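Local structure of HTH hxlR-type domain-containing protein (Enterococcus faecalis, 1Z7U) at residues L25-E30 with D55-M60; D29-G34 with Y80-E85. The protein is probably a DNA-binding transcriptional regulator of the HxlR type, built as a dimer of winged helix-turn-helix subunits. All blocks are in the same frame, centred on the assembly; numbering follows the deposited sequence. Where two conformers were deposited one is given.

Interaction 1: L25-E30 with D55-M60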
loop_
_atom_site.group_PDB
_atom_site.type_symbol
_atom_site.label_atom_id
_atom_site.label_comp_id
_atom_site.label_asym_id
_atom_site.label_seq_id
_atom_site.Cartn_x
_atom_site.Cartn_y
_atom_site.Cartn_z
ATOM N N LEU A 25 -0.698 1.147 12.893
ATOM C CA LEU A 25 -1.739 1.780 12.085
ATOM C C LEU A 25 -2.698 2.592 12.959
ATOM O O LEU A 25 -3.035 3.720 12.617
ATOM C CB LEU A 25 -2.491 0.744 11.233
ATOM C CG LEU A 25 -3.473 1.324 10.196
ATOM C CD1 LEU A 25 -2.721 1.970 9.055
ATOM C CD2 LEU A 25 -4.428 0.259 9.675
ATOM N N SER A 26 -3.110 2.035 14.097
ATOM C CA SER A 26 -3.940 2.781 15.062
ATOM C C SER A 26 -3.239 4.030 15.595
ATOM O O SER A 26 -3.853 5.084 15.703
ATOM C CB SER A 26 -4.359 1.895 16.231
ATOM O OG SER A 26 -5.243 0.888 15.788
ATOM N N LEU A 27 -1.963 3.889 15.936
ATOM C CA LEU A 27 -1.130 5.010 16.378
ATOM C C LEU A 27 -1.101 6.141 15.369
ATOM O O LEU A 27 -1.278 7.306 15.727
ATOM C CB LEU A 27 0.294 4.533 16.638
ATOM C CG LEU A 27 0.849 4.504 18.065
ATOM C CD1 LEU A 27 -0.213 4.631 19.124
ATOM C CD2 LEU A 27 1.676 3.253 18.293
HETATM N N MSE A 28 -0.865 5.781 14.108
HETATM C CA MSE A 28 -0.860 6.718 13.002
HETATM C C MSE A 28 -2.211 7.433 12.827
HETATM O O MSE A 28 -2.236 8.646 12.571
HETATM C CB MSE A 28 -0.435 5.999 11.716
HETATM C CG MSE A 28 -0.575 6.824 10.457
HETATM SE SE MSE A 28 0.276 5.995 8.889
HETATM C CE MSE A 28 2.171 6.549 9.265
ATOM N N ASP A 29 -3.313 6.681 12.956
ATOM C CA ASP A 29 -4.669 7.248 12.926
ATOM C C ASP A 29 -4.850 8.308 14.015
ATOM O O ASP A 29 -5.407 9.373 13.760
ATOM C CB ASP A 29 -5.735 6.163 13.106
ATOM C CG ASP A 29 -6.119 5.465 11.800
ATOM O OD1 ASP A 29 -5.814 5.971 10.707
ATOM O OD2 ASP A 29 -6.747 4.386 11.874
ATOM N N GLU A 30 -4.364 8.015 15.220
ATOM C CA GLU A 30 -4.453 8.957 16.347
ATOM C C GLU A 30 -3.620 10.203 16.115
ATOM O O GLU A 30 -4.064 11.302 16.394
ATOM C CB GLU A 30 -4.027 8.301 17.663
ATOM C CG GLU A 30 -4.997 7.253 18.186
ATOM C CD GLU A 30 -6.394 7.812 18.429
ATOM O OE1 GLU A 30 -6.489 8.974 18.891
ATOM O OE2 GLU A 30 -7.387 7.095 18.152
ATOM N N ASP A 55 7.459 1.321 22.884
ATOM C CA ASP A 55 8.138 0.481 21.887
ATOM C C ASP A 55 7.735 0.861 20.457
ATOM O O ASP A 55 8.591 1.132 19.621
ATOM C CB ASP A 55 7.862 -1.012 22.144
ATOM C CG ASP A 55 8.582 -1.927 21.152
ATOM O OD1 ASP A 55 9.820 -2.098 21.274
ATOM O OD2 ASP A 55 7.910 -2.491 20.254
ATOM N N ARG A 56 6.429 0.891 20.199
ATOM C CA ARG A 56 5.875 1.332 18.919
ATOM C C ARG A 56 6.360 2.702 18.504
ATOM O O ARG A 56 6.828 2.877 17.376
ATOM C CB ARG A 56 4.355 1.342 18.978
ATOM C CG ARG A 56 3.685 0.166 18.288
ATOM C CD ARG A 56 3.761 -1.106 19.112
ATOM N NE ARG A 56 5.079 -1.711 19.030
ATOM C CZ ARG A 56 5.451 -2.563 18.081
ATOM N NH1 ARG A 56 4.598 -2.922 17.120
ATOM N NH2 ARG A 56 6.679 -3.061 18.098
ATOM N N LEU A 57 6.265 3.669 19.416
ATOM C CA LEU A 57 6.634 5.061 19.116
ATOM C C LEU A 57 8.128 5.223 18.854
ATOM O O LEU A 57 8.544 6.063 18.057
ATOM C CB LEU A 57 6.179 6.003 20.232
ATOM C CG LEU A 57 4.668 6.168 20.464
ATOM C CD1 LEU A 57 4.405 6.729 21.871
ATOM C CD2 LEU A 57 4.029 7.044 19.394
ATOM N N ARG A 58 8.922 4.404 19.535
ATOM C CA ARG A 58 10.366 4.379 19.356
ATOM C C ARG A 58 10.698 3.903 17.949
ATOM O O ARG A 58 11.485 4.529 17.261
ATOM C CB ARG A 58 11.009 3.449 20.384
ATOM C CG ARG A 58 12.158 4.069 21.138
ATOM C CD ARG A 58 11.810 4.347 22.603
ATOM N NE ARG A 58 12.123 3.195 23.465
ATOM C CZ ARG A 58 12.429 3.273 24.764
ATOM N NH1 ARG A 58 12.479 4.453 25.384
ATOM N NH2 ARG A 58 12.699 2.166 25.449
ATOM N N GLU A 59 10.074 2.802 17.525
ATOM C CA GLU A 59 10.286 2.254 16.180
ATOM C C GLU A 59 9.845 3.238 15.108
ATOM O O GLU A 59 10.550 3.432 14.115
ATOM C CB GLU A 59 9.559 0.920 15.995
ATOM C CG GLU A 59 10.126 -0.232 16.828
ATOM C CD GLU A 59 9.678 -1.588 16.328
ATOM O OE1 GLU A 59 10.150 -2.617 16.868
ATOM O OE2 GLU A 59 8.854 -1.642 15.395
HETATM N N MSE A 60 8.693 3.869 15.329
HETATM C CA MSE A 60 8.137 4.808 14.363
HETATM C C MSE A 60 8.936 6.103 14.268
HETATM O O MSE A 60 9.082 6.650 13.183
HETATM C CB MSE A 60 6.668 5.097 14.654
HETATM C CG MSE A 60 5.778 3.892 14.538
HETATM SE SE MSE A 60 3.992 4.299 15.183
HETATM C CE MSE A 60 3.287 5.266 13.524
#
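R56 meets L27 with the root of its side chain and carries its flat guanidinium elsewhere: the carboxylate of D55 lies at the edge of that group, in its plane. There NH2 of R56 reaches OD2 of D55 at 2.5 Å, nearly along the C-O axis of the acceptor, with an N-H...O angle of 161°, while NE of R56 makes a weak bond to the same oxygen. A longer salt bridge from NH2 of R56 to OE1 of E59, at 3.7 Å, closes a small charge network on helix 50-63. The contact belongs to a winged helix-turn-helix domain and joins helix 24-33 to helix 50-63, the second helix of the helix-turn-helix and, as in relatives, probably the one that reads DNA. The axes of the two segments are 11.0 Å apart at their closest and run at 77° to each other, a separation bridged by long apolar side chains.

L27 is the wedge. Its CD2 presses on CB of R56 at 3.4 Å, the two side chains crossing at about a right angle, and its CG faces CD2 of L57 at 4.3 Å. On the R56 side the chain bends at chi2 and chi3, which lets the aliphatic part pack inward while the charged end leaves the interface; NH1 is further held by the backbone O of K22, and K24 pairs with E59. L45 also packs on L27. From the next turn of helix 50-63 comes selenomethionine M60, whose SE lies 4.0 Å from CB of L27. Bent at chi3 (80°), it carries its terminal methyl past the leucine toward selenomethionine M28, where CE of M60 stops 4.2 Å from CB of M28.

Interaction 2: D29-G34 with Y80-E85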
loop_
_atom_site.group_PDB
_atom_site.type_symbol
_atom_site.label_atom_id
_atom_site.label_comp_id
_atom_site.label_asym_id
_atom_site.label_seq_id
_atom_site.Cartn_x
_atom_site.Cartn_y
_atom_site.Cartn_z
ATOM N N ASP A 29 -3.313 6.681 12.956
ATOM C CA ASP A 29 -4.669 7.248 12.926
ATOM C C ASP A 29 -4.850 8.308 14.015
ATOM O O ASP A 29 -5.407 9.373 13.760
ATOM C CB ASP A 29 -5.735 6.163 13.106
ATOM C CG ASP A 29 -6.119 5.465 11.800
ATOM O OD1 ASP A 29 -5.814 5.971 10.707
ATOM O OD2 ASP A 29 -6.747 4.386 11.874
ATOM N N GLU A 30 -4.364 8.015 15.220
ATOM C CA GLU A 30 -4.453 8.957 16.347
ATOM C C GLU A 30 -3.620 10.203 16.115
ATOM O O GLU A 30 -4.064 11.302 16.394
ATOM C CB GLU A 30 -4.027 8.301 17.663
ATOM C CG GLU A 30 -4.997 7.253 18.186
ATOM C CD GLU A 30 -6.394 7.812 18.429
ATOM O OE1 GLU A 30 -6.489 8.974 18.891
ATOM O OE2 GLU A 30 -7.387 7.095 18.152
ATOM N N LEU A 31 -2.415 10.026 15.592
ATOM C CA LEU A 31 -1.529 11.158 15.331
ATOM C C LEU A 31 -1.975 12.000 14.148
ATOM O O LEU A 31 -1.737 13.211 14.113
ATOM C CB LEU A 31 -0.080 10.691 15.161
ATOM C CG LEU A 31 0.528 9.983 16.374
ATOM C CD1 LEU A 31 1.975 9.589 16.116
ATOM C CD2 LEU A 31 0.426 10.835 17.633
ATOM N N PHE A 32 -2.612 11.365 13.167
ATOM C CA PHE A 32 -3.166 12.118 12.044
ATOM C C PHE A 32 -4.214 13.154 12.492
ATOM O O PHE A 32 -4.270 14.248 11.933
ATOM C CB PHE A 32 -3.742 11.201 10.962
ATOM C CG PHE A 32 -4.302 11.949 9.784
ATOM C CD1 PHE A 32 -3.469 12.405 8.783
ATOM C CD2 PHE A 32 -5.663 12.209 9.695
ATOM C CE1 PHE A 32 -3.982 13.103 7.692
ATOM C CE2 PHE A 32 -6.189 12.901 8.627
ATOM C CZ PHE A 32 -5.346 13.356 7.617
ATOM N N GLN A 33 -5.060 12.839 13.466
ATOM C CA GLN A 33 -6.033 13.852 13.908
ATOM C C GLN A 33 -5.376 15.084 14.554
ATOM O O GLN A 33 -5.969 16.167 14.596
ATOM C CB GLN A 33 -7.155 13.268 14.786
ATOM C CG GLN A 33 -6.740 12.322 15.900
ATOM C CD GLN A 33 -7.931 11.628 16.566
ATOM O OE1 GLN A 33 -9.076 11.763 16.124
ATOM N NE2 GLN A 33 -7.659 10.874 17.628
ATOM N N GLY A 34 -4.135 14.920 15.011
ATOM C CA GLY A 34 -3.448 15.975 15.757
ATOM C C GLY A 34 -2.421 15.505 16.775
ATOM O O GLY A 34 -2.379 14.325 17.148
ATOM N N TYR A 80 3.767 14.016 20.568
ATOM C CA TYR A 80 3.989 13.175 19.383
ATOM C C TYR A 80 3.160 13.653 18.183
ATOM O O TYR A 80 1.981 13.966 18.307
ATOM C CB TYR A 80 3.671 11.727 19.695
ATOM C CG TYR A 80 4.535 11.133 20.788
ATOM C CD1 TYR A 80 5.778 10.595 20.489
ATOM C CD2 TYR A 80 4.108 11.105 22.121
ATOM C CE1 TYR A 80 6.571 10.041 21.467
ATOM C CE2 TYR A 80 4.909 10.558 23.120
ATOM C CZ TYR A 80 6.145 10.029 22.779
ATOM O OH TYR A 80 6.969 9.455 23.728
ATOM N N THR A 81 3.801 13.720 17.025
ATOM C CA THR A 81 3.143 14.076 15.773
ATOM C C THR A 81 3.649 13.170 14.641
ATOM O O THR A 81 4.642 12.447 14.819
ATOM C CB THR A 81 3.439 15.538 15.380
ATOM O OG1 THR A 81 4.812 15.821 15.640
ATOM C CG2 THR A 81 2.570 16.514 16.166
ATOM N N LEU A 82 2.964 13.206 13.492
ATOM C CA LEU A 82 3.479 12.579 12.278
ATOM C C LEU A 82 4.484 13.516 11.614
ATOM O O LEU A 82 4.274 14.727 11.573
ATOM C CB LEU A 82 2.350 12.248 11.286
ATOM C CG LEU A 82 1.296 11.177 11.597
ATOM C CD1 LEU A 82 0.265 11.085 10.457
ATOM C CD2 LEU A 82 1.897 9.795 11.877
ATOM N N THR A 83 5.569 12.956 11.084
ATOM C CA THR A 83 6.484 13.719 10.232
ATOM C C THR A 83 5.834 13.985 8.866
ATOM O O THR A 83 4.752 13.456 8.595
ATOM C CB THR A 83 7.789 12.949 10.003
ATOM O OG1 THR A 83 7.484 11.685 9.413
ATOM C CG2 THR A 83 8.550 12.749 11.314
ATOM N N PRO A 84 6.458 14.832 8.016
ATOM C CA PRO A 84 6.023 14.914 6.613
ATOM C C PRO A 84 5.950 13.560 5.897
ATOM O O PRO A 84 4.968 13.292 5.213
ATOM C CB PRO A 84 7.081 15.816 5.973
ATOM C CG PRO A 84 7.537 16.696 7.100
ATOM C CD PRO A 84 7.526 15.812 8.315
ATOM N N GLU A 85 6.957 12.702 6.069
ATOM C CA GLU A 85 6.891 11.333 5.530
ATOM C C GLU A 85 5.809 10.503 6.215
ATOM O O GLU A 85 5.223 9.623 5.596
ATOM C CB GLU A 85 8.247 10.616 5.614
ATOM C CG GLU A 85 9.364 11.229 4.774
ATOM C CD GLU A 85 9.063 11.289 3.278
ATOM O OE1 GLU A 85 8.236 10.503 2.773
ATOM O OE2 GLU A 85 9.680 12.135 2.584
HETATM O O HOH W 1 0.566 14.869 13.737
#
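Y80 opens the contact with its backbone and CB: CD2 of L31 comes to 3.6 Å from O of Y80 and 3.9 Å from CB of Y80. The phenol itself leads away from helix 24-33, and the same residue packs on V66 and R68 of the neighbouring strand. At T81 the side chain points away from the helix, and what faces L31 is the peptide carbonyl, its O 4.1 Å from CD1 of L31. The two methyls of L31 thus lie along consecutive backbone carbonyls of the strand, with CA of L31 and CA of T81 just 5.5 Å apart.

Next comes L82, which packs on two successive helix residues. Its CG sits 3.9 Å from CB of L31, and its CD1 lies 4.0 Å from CB of F32, near the plane of the F32 ring and at its edge. F32 has CG anti to its own backbone N (chi1 -179°), an orientation that takes the ring off the strand and onto Y90 of helix 84-110, where the two rings stack. Strand 77-82 is the second strand of the two-stranded wing of the winged helix fold, and here its end runs at 90° across the last turns of helix 24-33. A water ties the two backbones together, donating to O of L31 and accepting from N of L82, each at 2.9 Å.

T83 follows the strand and is the N-cap of the long helix 84-110: OG1 receives N of G86 and also bonds O of G64. E85, near the start of that helix, already faces the dimer partner, its backbone O accepting a hydrogen bond from NE1 of W99 of the second subunit.

How the interactions relate
Interactions 1 and 2 use successive parts of helix 24-33 and overlap in D29 and E30: the earlier turns of the helix face helix 50-63, its later ones the wing strand 77-82. Their centres lie about 9 Å apart, and they touch directly. CD1 of L57 packs 3.8 Å from CZ of Y80, joining the second helix of the helix-turn-helix to the wing, while O of M28 lies 4.1 Å from CD1 of L82. The probable DNA-reading helix and the wing thus both pack on helix 24-33 as well as on each other. Both surroundings also reach the second subunit, where the shared D29 forms a salt bridge with K8 of that chain.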